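Local coordinates for putative uncharacterized protein (PDB 2ZQ5) that probably transfers a sulfuryl group to an acceptor molecule, as a member of the sulfotransferase family, at residues A[205-209]-A[234-238]; A[209-213]-A[241-246]. All coordinates share one frame; numbering follows the deposited sequence.

Interaction 1 (A[205-209]-A[234-238]); sequences WTPSY and SHLFA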
ATOM      1  N   TRP A 205     -11.628   6.154   7.889  1.00  7.34           N
ATOM      2  CA  TRP A 205     -10.337   6.339   7.233  1.00  6.15           C
ATOM      3  C   TRP A 205     -10.112   7.745   6.692  1.00  5.96           C
ATOM      4  O   TRP A 205      -9.009   8.066   6.248  1.00  6.37           O
ATOM      5  CB  TRP A 205     -10.190   5.383   6.048  1.00  7.48           C
ATOM      6  CG  TRP A 205      -9.989   3.928   6.355  1.00  6.80           C
ATOM      7  CD1 TRP A 205     -10.951   3.014   6.680  1.00 10.14           C
ATOM      8  CD2 TRP A 205      -8.765   3.194   6.218  1.00  6.54           C
ATOM      9  NE1 TRP A 205     -10.403   1.751   6.738  1.00  9.32           N
ATOM     10  CE2 TRP A 205      -9.064   1.834   6.458  1.00  7.25           C
ATOM     11  CE3 TRP A 205      -7.446   3.554   5.908  1.00  6.56           C
ATOM     12  CZ2 TRP A 205      -8.092   0.830   6.393  1.00  7.05           C
ATOM     13  CZ3 TRP A 205      -6.477   2.556   5.842  1.00  7.88           C
ATOM     14  CH2 TRP A 205      -6.805   1.209   6.084  1.00  7.80           C
ATOM     15  N   THR A 206     -11.134   8.589   6.723  1.00  6.80           N
ATOM     16  CA  THR A 206     -10.989   9.922   6.155  1.00  6.75           C
ATOM     17  C   THR A 206      -9.767  10.717   6.615  1.00  6.97           C
ATOM     18  O   THR A 206      -9.041  11.253   5.788  1.00  6.34           O
ATOM     19  CB  THR A 206     -12.269  10.752   6.351  1.00  7.94           C
ATOM     20  OG1 THR A 206     -13.392   9.999   5.873  1.00 10.59           O
ATOM     21  CG2 THR A 206     -12.184  12.046   5.549  1.00  8.59           C
ATOM     22  N   PRO A 207      -9.511  10.797   7.929  1.00  6.75           N
ATOM     23  CA  PRO A 207      -8.335  11.564   8.353  1.00  7.05           C
ATOM     24  C   PRO A 207      -7.040  11.024   7.749  1.00  6.60           C
ATOM     25  O   PRO A 207      -6.146  11.790   7.396  1.00  6.79           O
ATOM     26  CB  PRO A 207      -8.369  11.438   9.875  1.00  8.19           C
ATOM     27  CG  PRO A 207      -9.839  11.307  10.164  1.00  8.21           C
ATOM     28  CD  PRO A 207     -10.298  10.351   9.091  1.00  7.56           C
ATOM     29  N   SER A 208      -6.948   9.703   7.626  1.00  6.35           N
ATOM     30  CA  SER A 208      -5.758   9.080   7.050  1.00  5.38           C
ATOM     31  C   SER A 208      -5.638   9.407   5.567  1.00  4.92           C
ATOM     32  O   SER A 208      -4.538   9.623   5.063  1.00  6.10           O
ATOM     33  CB  SER A 208      -5.795   7.562   7.239  1.00  7.05           C
ATOM     34  OG  SER A 208      -5.618   7.217   8.600  1.00  8.12           O
ATOM     35  N   TYR A 209      -6.763   9.440   4.858  1.00  5.32           N
ATOM     36  CA  TYR A 209      -6.704   9.769   3.440  1.00  4.93           C
ATOM     37  C   TYR A 209      -6.422  11.249   3.229  1.00  5.48           C
ATOM     38  O   TYR A 209      -5.811  11.633   2.235  1.00  5.51           O
ATOM     39  CB  TYR A 209      -7.985   9.332   2.722  1.00  5.32           C
ATOM     40  CG  TYR A 209      -7.896   7.901   2.237  1.00  5.78           C
ATOM     41  CD1 TYR A 209      -7.835   6.839   3.140  1.00  6.43           C
ATOM     42  CD2 TYR A 209      -7.800   7.615   0.876  1.00  6.01           C
ATOM     43  CE1 TYR A 209      -7.676   5.528   2.704  1.00  5.35           C
ATOM     44  CE2 TYR A 209      -7.642   6.300   0.423  1.00  5.59           C
ATOM     45  CZ  TYR A 209      -7.578   5.265   1.345  1.00  5.23           C
ATOM     46  OH  TYR A 209      -7.409   3.967   0.920  1.00  6.26           O
ATOM     47  N   SER A 234      -5.768  -1.033   0.418  1.00  4.79           N
ATOM     48  CA  SER A 234      -6.647  -0.304   1.338  1.00  5.53           C
ATOM     49  C   SER A 234      -7.845   0.358   0.670  1.00  5.23           C
ATOM     50  O   SER A 234      -8.887   0.548   1.293  1.00  5.80           O
ATOM     51  CB  SER A 234      -5.863   0.770   2.102  1.00  5.84           C
ATOM     52  OG  SER A 234      -5.524   1.853   1.249  1.00  6.29           O
ATOM     53  N   HIS A 235      -7.704   0.699  -0.602  1.00  5.64           N
ATOM     54  CA  HIS A 235      -8.779   1.368  -1.311  1.00  4.67           C
ATOM     55  C   HIS A 235     -10.058   0.540  -1.365  1.00  6.34           C
ATOM     56  O   HIS A 235     -11.146   1.079  -1.549  1.00  6.46           O
ATOM     57  CB  HIS A 235      -8.262   1.783  -2.688  1.00  4.76           C
ATOM     58  CG  HIS A 235      -7.067   2.684  -2.602  1.00  4.13           C
ATOM     59  ND1 HIS A 235      -5.985   2.595  -3.449  1.00  7.56           N
ATOM     60  CD2 HIS A 235      -6.763   3.651  -1.705  1.00  3.54           C
ATOM     61  CE1 HIS A 235      -5.061   3.462  -3.071  1.00  2.70           C
ATOM     62  NE2 HIS A 235      -5.508   4.114  -2.014  1.00  7.99           N
ATOM     63  N   LEU A 236      -9.930  -0.769  -1.171  1.00  6.05           N
ATOM     64  CA  LEU A 236     -11.098  -1.648  -1.149  1.00  5.68           C
ATOM     65  C   LEU A 236     -11.898  -1.405   0.128  1.00  5.68           C
ATOM     66  O   LEU A 236     -13.134  -1.414   0.117  1.00  6.48           O
ATOM     67  CB  LEU A 236     -10.670  -3.116  -1.150  1.00  6.55           C
ATOM     68  CG  LEU A 236     -10.033  -3.687  -2.411  1.00  5.85           C
ATOM     69  CD1 LEU A 236      -9.493  -5.081  -2.122  1.00  8.72           C
ATOM     70  CD2 LEU A 236     -11.069  -3.736  -3.529  1.00  6.34           C
ATOM     71  N   PHE A 237     -11.169  -1.181   1.220  1.00  5.74           N
ATOM     72  CA  PHE A 237     -11.741  -0.982   2.551  1.00  5.89           C
ATOM     73  C   PHE A 237     -12.137   0.448   2.887  1.00  5.23           C
ATOM     74  O   PHE A 237     -12.989   0.674   3.756  1.00  9.13           O
ATOM     75  CB  PHE A 237     -10.727  -1.418   3.621  1.00  5.72           C
ATOM     76  CG  PHE A 237     -10.276  -2.851   3.513  1.00  5.09           C
ATOM     77  CD1 PHE A 237     -10.833  -3.828   4.335  1.00  7.25           C
ATOM     78  CD2 PHE A 237      -9.273  -3.218   2.619  1.00  6.03           C
ATOM     79  CE1 PHE A 237     -10.393  -5.148   4.268  1.00  7.58           C
ATOM     80  CE2 PHE A 237      -8.830  -4.538   2.545  1.00  7.82           C
ATOM     81  CZ  PHE A 237      -9.392  -5.503   3.374  1.00  8.60           C
ATOM     82  N   ALA A 238     -11.517   1.408   2.211  1.00  5.22           N
ATOM     83  CA  ALA A 238     -11.741   2.816   2.522  1.00  4.43           C
ATOM     84  C   ALA A 238     -12.262   3.666   1.380  1.00  5.32           C
ATOM     85  O   ALA A 238     -11.905   4.838   1.265  1.00  5.90           O
ATOM     86  CB  ALA A 238     -10.440   3.416   3.051  1.00  7.41           C
TER
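Ala238 CB sits over one face of the Trp205 indole. It lies 3.6 Å from the centroid of the five-membered ring of Trp205, 19° off the ring normal, which makes a CH-pi contact. The nearest indole atom to this methyl is Trp205 CG, 3.4 Å from Ala238 CB. The same methyl touches the Tyr209 ring, with Ala238 CB 3.5 Å from Tyr209 CE1. The carbonyl oxygen of Ala238 lies over one face of that phenol. At the edge of the Tyr209 ring, near its plane, are Trp205 CE3 and His235 CD2. The Tyr209 and His235 rings meet rim to rim, with planes at 69°.

Trp205 CG stands beside the backbone N and opposite the carbonyl carbon (chi1 -72°), which carries the indole toward residues 234-238. Trp205 O accepts a bond from Tyr209 N, one helical turn on. The Ala238 methyl sits in the corner between the two rings.

The setting is the alpha/beta core of the sulfotransferase fold, related to the P-loop NTPases. Strand 227-231 of the parallel sheet runs out into the short, weakly bonded helix 234-237. Ala238 then takes the N-cap position of helix 239-245. The bond from Ala238 N to Ser234 O, 2.9 Å long, closes this turn.

Among polar groups, Tyr209 OH and Ser234 OG are 2.9 Å apart and hydrogen-bonded; either could be the donor. Tyr209 OH lies too close to His235 CD2 in the model, so its place in this bond is less sure. Ser234 OG is also bonded to Asn232 ND2. Ser234 CB lies 4.1 Å from Trp205 CH2. Phe237 adds its CB, 4.4 Å from Trp205 CZ2, while its ring leads away to Thr292 and Arg295 on helix 282-304. His235 meets Phe95 of strand 94-97 edge-to-face.

Interaction 2 (A[209-213]-A[241-246]); sequences YCRHR and ALMATY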
ATOM      1  N   TYR A 209      -6.763   9.440   4.858  1.00  5.32           N
ATOM      2  CA  TYR A 209      -6.704   9.769   3.440  1.00  4.93           C
ATOM      3  C   TYR A 209      -6.422  11.249   3.229  1.00  5.48           C
ATOM      4  O   TYR A 209      -5.811  11.633   2.235  1.00  5.51           O
ATOM      5  CB  TYR A 209      -7.985   9.332   2.722  1.00  5.32           C
ATOM      6  CG  TYR A 209      -7.896   7.901   2.237  1.00  5.78           C
ATOM      7  CD1 TYR A 209      -7.835   6.839   3.140  1.00  6.43           C
ATOM      8  CD2 TYR A 209      -7.800   7.615   0.876  1.00  6.01           C
ATOM      9  CE1 TYR A 209      -7.676   5.528   2.704  1.00  5.35           C
ATOM     10  CE2 TYR A 209      -7.642   6.300   0.423  1.00  5.59           C
ATOM     11  CZ  TYR A 209      -7.578   5.265   1.345  1.00  5.23           C
ATOM     12  OH  TYR A 209      -7.409   3.967   0.920  1.00  6.26           O
ATOM     13  N   CYS A 210      -6.854  12.084   4.165  1.00  5.75           N
ATOM     14  CA  CYS A 210      -6.573  13.504   4.062  1.00  7.14           C
ATOM     15  C   CYS A 210      -5.059  13.702   4.165  1.00  5.58           C
ATOM     16  O   CYS A 210      -4.481  14.544   3.470  1.00  6.17           O
ATOM     17  CB  CYS A 210      -7.296  14.258   5.174  1.00  6.60           C
ATOM     18  SG  CYS A 210      -9.049  14.527   4.826  1.00 22.80           S
ATOM     19  N   ARG A 211      -4.410  12.919   5.022  1.00  6.10           N
ATOM     20  CA  ARG A 211      -2.962  13.023   5.165  1.00  6.08           C
ATOM     21  C   ARG A 211      -2.294  12.492   3.891  1.00  6.71           C
ATOM     22  O   ARG A 211      -1.291  13.035   3.421  1.00  6.69           O
ATOM     23  CB  ARG A 211      -2.485  12.236   6.387  1.00  5.74           C
ATOM     24  CG  ARG A 211      -1.030  12.502   6.719  1.00  6.95           C
ATOM     25  CD  ARG A 211      -0.489  11.562   7.778  1.00  7.98           C
ATOM     26  NE  ARG A 211       0.929  11.829   8.010  1.00  7.52           N
ATOM     27  CZ  ARG A 211       1.390  12.786   8.809  1.00  7.47           C
ATOM     28  NH1 ARG A 211       0.550  13.566   9.476  1.00  7.89           N
ATOM     29  NH2 ARG A 211       2.698  12.986   8.913  1.00  8.06           N
ATOM     30  N   HIS A 212      -2.863  11.425   3.338  1.00  6.09           N
ATOM     31  CA  HIS A 212      -2.371  10.821   2.104  1.00  5.98           C
ATOM     32  C   HIS A 212      -2.340  11.915   1.027  1.00  6.36           C
ATOM     33  O   HIS A 212      -1.347  12.080   0.319  1.00  5.96           O
ATOM     34  CB  HIS A 212      -3.317   9.665   1.732  1.00  5.95           C
ATOM     35  CG  HIS A 212      -3.024   8.999   0.421  1.00  4.55           C
ATOM     36  ND1 HIS A 212      -3.509   9.474  -0.780  1.00  5.92           N
ATOM     37  CD2 HIS A 212      -2.385   7.839   0.136  1.00  6.16           C
ATOM     38  CE1 HIS A 212      -3.185   8.632  -1.746  1.00  5.16           C
ATOM     39  NE2 HIS A 212      -2.504   7.631  -1.215  1.00  5.81           N
ATOM     40  N   ARG A 213      -3.421  12.682   0.936  1.00  5.81           N
ATOM     41  CA  ARG A 213      -3.516  13.760  -0.045  1.00  5.76           C
ATOM     42  C   ARG A 213      -2.470  14.853   0.190  1.00  6.28           C
ATOM     43  O   ARG A 213      -1.874  15.357  -0.764  1.00  5.80           O
ATOM     44  CB  ARG A 213      -4.924  14.359  -0.029  1.00  7.01           C
ATOM     45  CG  ARG A 213      -5.116  15.499  -1.008  1.00  7.40           C
ATOM     46  CD  ARG A 213      -6.588  15.848  -1.165  1.00  9.66           C
ATOM     47  NE  ARG A 213      -6.770  17.047  -1.979  1.00 13.31           N
ATOM     48  CZ  ARG A 213      -6.503  18.277  -1.552  1.00 16.95           C
ATOM     49  NH1 ARG A 213      -6.048  18.468  -0.320  1.00 19.45           N
ATOM     50  NH2 ARG A 213      -6.687  19.319  -2.354  1.00 19.76           N
ATOM     51  N   ALA A 241     -13.745   7.069   2.348  1.00  6.65           N
ATOM     52  CA  ALA A 241     -12.732   8.053   2.709  1.00  6.10           C
ATOM     53  C   ALA A 241     -12.031   8.545   1.451  1.00  7.01           C
ATOM     54  O   ALA A 241     -11.706   9.728   1.323  1.00  6.74           O
ATOM     55  CB  ALA A 241     -11.715   7.440   3.669  1.00  7.25           C
ATOM     56  N   LEU A 242     -11.797   7.625   0.524  1.00  6.33           N
ATOM     57  CA  LEU A 242     -11.146   7.957  -0.728  1.00  5.67           C
ATOM     58  C   LEU A 242     -11.984   8.980  -1.493  1.00  6.51           C
ATOM     59  O   LEU A 242     -11.469  10.015  -1.922  1.00  6.20           O
ATOM     60  CB  LEU A 242     -10.954   6.677  -1.553  1.00  5.93           C
ATOM     61  CG  LEU A 242     -10.101   6.722  -2.825  1.00  5.43           C
ATOM     62  CD1 LEU A 242      -9.720   5.300  -3.207  1.00  7.16           C
ATOM     63  CD2 LEU A 242     -10.850   7.407  -3.960  1.00  7.07           C
ATOM     64  N   MET A 243     -13.275   8.704  -1.649  1.00  5.57           N
ATOM     65  CA  MET A 243     -14.148   9.623  -2.374  1.00  5.43           C
ATOM     66  C   MET A 243     -14.352  10.948  -1.643  1.00  7.29           C
ATOM     67  O   MET A 243     -14.525  11.985  -2.279  1.00  8.92           O
ATOM     68  CB  MET A 243     -15.504   8.965  -2.657  1.00  7.10           C
ATOM     69  CG  MET A 243     -15.418   7.705  -3.513  1.00  7.73           C
ATOM     70  SD  MET A 243     -14.599   7.964  -5.110  1.00 16.43           S
ATOM     71  CE  MET A 243     -15.961   8.521  -6.106  1.00 17.93           C
ATOM     72  N   ALA A 244     -14.332  10.928  -0.316  1.00  6.65           N
ATOM     73  CA  ALA A 244     -14.505  12.168   0.438  1.00  7.51           C
ATOM     74  C   ALA A 244     -13.290  13.070   0.227  1.00  8.68           C
ATOM     75  O   ALA A 244     -13.410  14.295   0.152  1.00 10.48           O
ATOM     76  CB  ALA A 244     -14.680  11.863   1.923  1.00  7.76           C
ATOM     77  N   THR A 245     -12.119  12.449   0.125  1.00  7.21           N
ATOM     78  CA  THR A 245     -10.865  13.170  -0.059  1.00  7.29           C
ATOM     79  C   THR A 245     -10.598  13.534  -1.519  1.00  6.72           C
ATOM     80  O   THR A 245     -10.029  14.589  -1.813  1.00  7.00           O
ATOM     81  CB  THR A 245      -9.695  12.319   0.471  1.00  6.77           C
ATOM     82  OG1 THR A 245      -9.964  11.943   1.826  1.00  7.89           O
ATOM     83  CG2 THR A 245      -8.391  13.099   0.421  1.00  6.97           C
ATOM     84  N   TYR A 246     -11.016  12.656  -2.423  1.00  6.51           N
ATOM     85  CA  TYR A 246     -10.831  12.840  -3.861  1.00  7.48           C
ATOM     86  C   TYR A 246     -12.185  12.590  -4.528  1.00  7.20           C
ATOM     87  O   TYR A 246     -12.404  11.543  -5.137  1.00  6.73           O
ATOM     88  CB  TYR A 246      -9.815  11.821  -4.381  1.00  6.71           C
ATOM     89  CG  TYR A 246      -8.484  11.812  -3.658  1.00  6.46           C
ATOM     90  CD1 TYR A 246      -7.493  12.741  -3.966  1.00  7.01           C
ATOM     91  CD2 TYR A 246      -8.200  10.844  -2.692  1.00  5.42           C
ATOM     92  CE1 TYR A 246      -6.246  12.705  -3.340  1.00  6.48           C
ATOM     93  CE2 TYR A 246      -6.955  10.800  -2.057  1.00  5.76           C
ATOM     94  CZ  TYR A 246      -5.982  11.731  -2.389  1.00  5.90           C
ATOM     95  OH  TYR A 246      -4.737  11.680  -1.796  1.00  6.52           O
TER
HETATM   96  O   HOH W   1      -8.878  16.336  -3.940  1.00 15.87           O
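His212 ND1 and Tyr246 OH form the hydrogen bond across this contact, 2.7 Å long with an angle of 156°. Either could be the donor. The hydroxyl lies in the plane of the imidazole, at its edge, and the two rings stand nearly perpendicular. His212 CG is turned opposite the backbone N (chi1 175°), which brings ND1 to the hydroxyl. A second polar link is indirect. A water accepts from Arg213 NE and donates to Thr245 O, 3.0 Å from each.

Within its own helix, Thr245 OG1 bonds to Ala241 O at 2.9 Å. Thr245 N reaches the same oxygen from the other face of the carbonyl plane.

Van der Waals contacts make up most of the rest. Thr245 OG1 lies 3.4 Å from Tyr209 CB. Leu242 CB lies 3.9 Å from Tyr209 CE2, and Ala241 CB is 4.0 Å from Tyr209 CD1. The extended Arg213 chain passes Thr245 in the opposite direction, with Arg213 CD 3.7 Å from Thr245 CG2.

The short axes of 209-213 and 241-245 approach to 9.5 Å and cross at -47°. Phe95 of strand 94-97 touches His212, Leu242 and Tyr246, so both helices meet the central strand of the parallel sheet at Phe95.

How the interactions relate
The two interactions are neighbours, their centres about 7 Å apart. They share Tyr209 and lie along helix 206-219, interaction 1 at its start and interaction 2 one turn later. Their partners also follow each other: short helix 234-237 leads into helix 239-245. They touch directly, with Ala241 CB 3.3 Å from Thr206 N. In chain order, helix 206-219 precedes strand 227-231, and the short helix and helix 239-245 then lead to strand 250-255. Strand 94-97 lies between these two strands in the sheet. The chain from strand 227-231 to strand 250-255 is thus a beta-alpha-beta crossover, and the two contacts set the start of helix 206-219 against it.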